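Local coordinates for protein yersinopine synthase (PDB 6C4M) that catalyses the NADPH-dependent reductive condensation of pyruvate with an amino-acid-derived intermediate, the last step in making the metallophore yersinopine, at residues V39-T44 against V233-H237; G59-K63 against C93-Q97. All coordinates share one frame; numbering follows the deposited sequence.

Contact 1: residues V39-T44 against V233-H237; sequences VDISAT and VLARH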
# COMPACT_ATOMS: atom_id res chain seq x y z
N VAL A 39 9.47 36.79 -10.22
CA VAL A 39 8.19 37.47 -10.03
C VAL A 39 8.03 37.88 -8.58
O VAL A 39 7.62 39.00 -8.27
CB VAL A 39 7.04 36.56 -10.51
CG1 VAL A 39 5.69 37.07 -10.00
CG2 VAL A 39 7.05 36.48 -12.02
N ASP A 40 8.37 36.97 -7.66
CA ASP A 40 8.23 37.25 -6.23
C ASP A 40 9.10 38.42 -5.79
O ASP A 40 8.68 39.24 -4.96
CB ASP A 40 8.56 35.99 -5.43
CG ASP A 40 7.41 34.97 -5.46
OD1 ASP A 40 6.29 35.35 -5.86
OD2 ASP A 40 7.63 33.79 -5.09
N ILE A 41 10.31 38.54 -6.34
CA ILE A 41 11.17 39.67 -5.98
C ILE A 41 10.59 40.97 -6.53
O ILE A 41 10.50 41.98 -5.83
CB ILE A 41 12.60 39.44 -6.48
CG1 ILE A 41 13.19 38.20 -5.81
CG2 ILE A 41 13.47 40.68 -6.19
CD1 ILE A 41 14.52 37.79 -6.36
N SER A 42 10.21 40.96 -7.81
CA SER A 42 9.64 42.13 -8.46
C SER A 42 8.33 42.56 -7.81
O SER A 42 7.99 43.75 -7.81
CB SER A 42 9.42 41.82 -9.95
OG SER A 42 9.04 42.97 -10.68
N ALA A 43 7.57 41.62 -7.25
CA ALA A 43 6.32 41.96 -6.60
C ALA A 43 6.55 42.56 -5.23
O ALA A 43 5.64 43.20 -4.68
CB ALA A 43 5.43 40.71 -6.46
N THR A 44 7.74 42.36 -4.65
CA THR A 44 8.04 42.78 -3.29
C THR A 44 8.80 44.10 -3.25
O THR A 44 8.91 44.69 -2.17
CB THR A 44 8.85 41.66 -2.60
OG1 THR A 44 8.02 40.50 -2.46
CG2 THR A 44 9.32 42.06 -1.21
N VAL A 233 9.00 38.18 1.21
CA VAL A 233 8.85 37.59 -0.12
C VAL A 233 8.00 36.32 -0.04
O VAL A 233 7.10 36.10 -0.86
CB VAL A 233 10.22 37.28 -0.75
CG1 VAL A 233 10.02 36.51 -2.07
CG2 VAL A 233 11.01 38.53 -1.03
N LEU A 234 8.29 35.45 0.92
CA LEU A 234 7.56 34.19 1.01
C LEU A 234 6.16 34.36 1.62
O LEU A 234 5.26 33.55 1.32
CB LEU A 234 8.38 33.18 1.82
CG LEU A 234 9.76 32.75 1.26
CD1 LEU A 234 10.23 31.43 1.89
CD2 LEU A 234 9.76 32.62 -0.25
N ALA A 235 5.97 35.37 2.47
CA ALA A 235 4.68 35.59 3.12
C ALA A 235 3.57 35.94 2.13
O ALA A 235 2.39 35.76 2.44
CB ALA A 235 4.80 36.71 4.16
N ARG A 236 3.93 36.45 0.95
CA ARG A 236 2.93 36.72 -0.08
C ARG A 236 2.20 35.45 -0.54
O ARG A 236 1.11 35.56 -1.12
CB ARG A 236 3.60 37.38 -1.27
CG ARG A 236 2.66 38.16 -2.16
CD ARG A 236 3.44 38.89 -3.23
NE ARG A 236 3.95 37.98 -4.26
CZ ARG A 236 3.39 37.80 -5.45
NH1 ARG A 236 2.31 38.47 -5.80
NH2 ARG A 236 3.93 36.95 -6.31
N HIS A 237 2.77 34.28 -0.30
CA HIS A 237 2.16 33.00 -0.64
C HIS A 237 1.82 32.20 0.62
O HIS A 237 1.54 31.00 0.54
CB HIS A 237 3.07 32.20 -1.57
CG HIS A 237 3.40 32.92 -2.83
ND1 HIS A 237 2.43 33.28 -3.75
CD2 HIS A 237 4.57 33.40 -3.31
CE1 HIS A 237 3.01 33.92 -4.76
NE2 HIS A 237 4.30 34.02 -4.51
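D40 reaches across from helix 32-44 and takes bonds from both R236 and H237. Its CB lies against V233 CG1 at 3.7 Å, an apolar touch at the root of the side chain. CG sits near the edge of the H237 ring. OD1 takes both bonds that cross to 233-237. It accepts from H237 NE2 at 2.7 Å in a nearly straight bond (170°). The oxygen lies in the imidazole plane, but NE2 meets it on its syn side and out of the carboxylate plane. The two planes are 45° apart. OD1 also accepts from R236 NH2 at 2.9 Å, completing a salt bridge. This donor comes nearly along the C-O axis, and OD1 lies in the guanidinium plane. OD2 bonds Y169 outside the two segments, which helps fix the rotation of the carboxylate. The nearby carboxylate may favour a protonated H237; its ND1 is hydrogen-bonded to T83.

A bend at chi3 (73°) turns the R236 guanidinium so that NH2 points at D40 OD1. A43 CB then covers one face of that group, 3.7 Å from CZ. R236 NE is buried here without a polar partner. Further along the helix, T44 meets V233 at about a right angle, with OG1 and CG2 both near V233 CG2. T44 OG1 also donates to D40 O at 2.9 Å, tying T44 to the backbone of the residue that makes the salt bridge.

The contact joins the C-terminal part of helix 32-44, the first helix of the NADP-binding Rossmann-type unit, to helix 225-235 and the residues that follow it. F209 of strand 203-217 stacks on H237, W229 of helix 225-235 touches T44, and strand 87-90 packs against V39.

Contact 2: residues G59-K63 against C93-Q97; sequences GERLK and CYIDQ
The Y94 ring reaches helix 57-68 between K63 and L62. K63 CB is 3.5 Å from Y94 CE1, and L62 CD2 is 3.7 Å from Y94 CE2. Both approaches are oblique to the ring. The Y94 hydroxyl ends 3.3 Å from G59 O, a carbonyl that already accepts from K63 N. Beyond the ring, K63 runs on fully extended, crossing Y94 at about a right angle. NZ makes a salt bridge to D96 OD2 at 2.9 Å, approaching from above the carboxylate plane.

The pairing belongs to the Rossmann-type nucleotide-binding fold, in which a helix covers a strand of the parallel sheet. Helix 59-63 and strand 93-95 run roughly antiparallel, at 151°, with axes 9.9 Å apart.

A second shell sets these groups. A water bridges D96 OD2 (2.9 Å) and E60 OE1 (2.8 Å). It lies between two carboxylates whose like charges probably repel, and K63, bonded to D96, probably offsets part of that charge. Strand 93-95 is held to L51 and N53 by backbone bonds. Y94 also touches N53, an NADP-binding residue, and L62 touches A30, another. S56, also of the cofactor site, accepts from G59 N near the start of the helix.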
# COMPACT_ATOMS: atom_id res chain seq x y z
N GLY A 59 19.39 27.21 -22.59
CA GLY A 59 19.92 28.52 -22.25
C GLY A 59 20.08 29.40 -23.47
O GLY A 59 19.70 30.57 -23.45
N GLU A 60 20.60 28.85 -24.56
CA GLU A 60 20.76 29.62 -25.79
C GLU A 60 19.41 30.12 -26.30
O GLU A 60 19.30 31.27 -26.75
CB GLU A 60 21.46 28.77 -26.86
CG GLU A 60 22.00 29.57 -28.02
CD GLU A 60 23.17 30.47 -27.63
OE1 GLU A 60 23.87 30.12 -26.66
OE2 GLU A 60 23.38 31.52 -28.28
N ARG A 61 18.38 29.28 -26.27
CA ARG A 61 17.08 29.71 -26.77
C ARG A 61 16.49 30.81 -25.90
O ARG A 61 15.83 31.72 -26.40
CB ARG A 61 16.13 28.51 -26.87
CG ARG A 61 14.92 28.75 -27.77
CD ARG A 61 14.33 27.46 -28.32
NE ARG A 61 13.16 27.02 -27.56
CZ ARG A 61 13.12 26.00 -26.69
NH1 ARG A 61 14.21 25.28 -26.43
NH2 ARG A 61 11.98 25.71 -26.08
N LEU A 62 16.72 30.74 -24.58
CA LEU A 62 16.26 31.78 -23.67
C LEU A 62 17.10 33.04 -23.83
O LEU A 62 16.59 34.16 -23.73
CB LEU A 62 16.33 31.27 -22.23
CG LEU A 62 16.01 32.25 -21.09
CD1 LEU A 62 14.54 32.61 -21.11
CD2 LEU A 62 16.41 31.63 -19.73
N LYS A 63 18.40 32.87 -24.08
CA LYS A 63 19.26 34.01 -24.36
C LYS A 63 18.75 34.76 -25.59
O LYS A 63 18.64 35.99 -25.58
CB LYS A 63 20.69 33.55 -24.57
CG LYS A 63 21.68 34.70 -24.83
CD LYS A 63 23.08 34.15 -25.11
CE LYS A 63 24.16 35.24 -25.03
NZ LYS A 63 25.49 34.68 -25.37
N CYS A 93 19.25 42.25 -17.09
CA CYS A 93 20.55 41.79 -17.55
C CYS A 93 20.52 40.27 -17.61
O CYS A 93 20.10 39.63 -16.65
CB CYS A 93 21.65 42.28 -16.61
SG CYS A 93 23.28 41.76 -17.08
N TYR A 94 20.94 39.70 -18.74
CA TYR A 94 21.05 38.26 -18.89
C TYR A 94 22.45 37.93 -19.36
O TYR A 94 22.96 38.58 -20.28
CB TYR A 94 20.01 37.71 -19.87
CG TYR A 94 20.02 36.20 -20.03
CD1 TYR A 94 20.81 35.58 -20.99
CD2 TYR A 94 19.21 35.39 -19.24
CE1 TYR A 94 20.79 34.19 -21.15
CE2 TYR A 94 19.19 34.04 -19.38
CZ TYR A 94 19.99 33.43 -20.34
OH TYR A 94 19.94 32.06 -20.47
N ILE A 95 23.08 36.94 -18.72
CA ILE A 95 24.41 36.48 -19.06
C ILE A 95 24.40 34.96 -19.13
O ILE A 95 23.55 34.29 -18.54
CB ILE A 95 25.47 36.95 -18.05
CG1 ILE A 95 25.02 36.55 -16.63
CG2 ILE A 95 25.72 38.46 -18.21
CD1 ILE A 95 26.09 36.81 -15.54
N ASP A 96 25.38 34.42 -19.87
CA ASP A 96 25.58 32.99 -19.96
C ASP A 96 27.02 32.61 -19.68
O ASP A 96 27.41 31.48 -19.96
CB ASP A 96 25.14 32.46 -21.33
CG ASP A 96 26.05 32.90 -22.45
OD1 ASP A 96 26.93 33.74 -22.18
OD2 ASP A 96 25.85 32.42 -23.58
N GLN A 97 27.80 33.50 -19.11
CA GLN A 97 29.15 33.21 -18.66
C GLN A 97 29.30 33.83 -17.29
O GLN A 97 29.03 35.03 -17.12
CB GLN A 97 30.23 33.77 -19.63
CG GLN A 97 30.43 33.00 -20.92
CD GLN A 97 30.67 31.50 -20.72
OE1 GLN A 97 31.46 31.08 -19.87
NE2 GLN A 97 29.96 30.69 -21.49
O HOH W 1 23.56 30.71 -23.89

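Contact 2 is nested along the chain inside the loop closed by contact 1. The order is 39-44, 59-63, 93-97, then 233-237. Their centres are 24 Å apart and their nearest atoms about 12 Å, so they do not touch. Both belong to the nucleotide-binding part of the chain and are tied to one mixed sheet. Strand 49-52 follows helix 32-44, precedes helix 57-68 and pairs with strand 93-95. Contact 1 joins an early helix to a much later one. Contact 2 is local, between a helix and a strand 30 residues on. Contact 2 lies beside the NADP site, whereas D40 of contact 1 is about 12 Å from the cofactor.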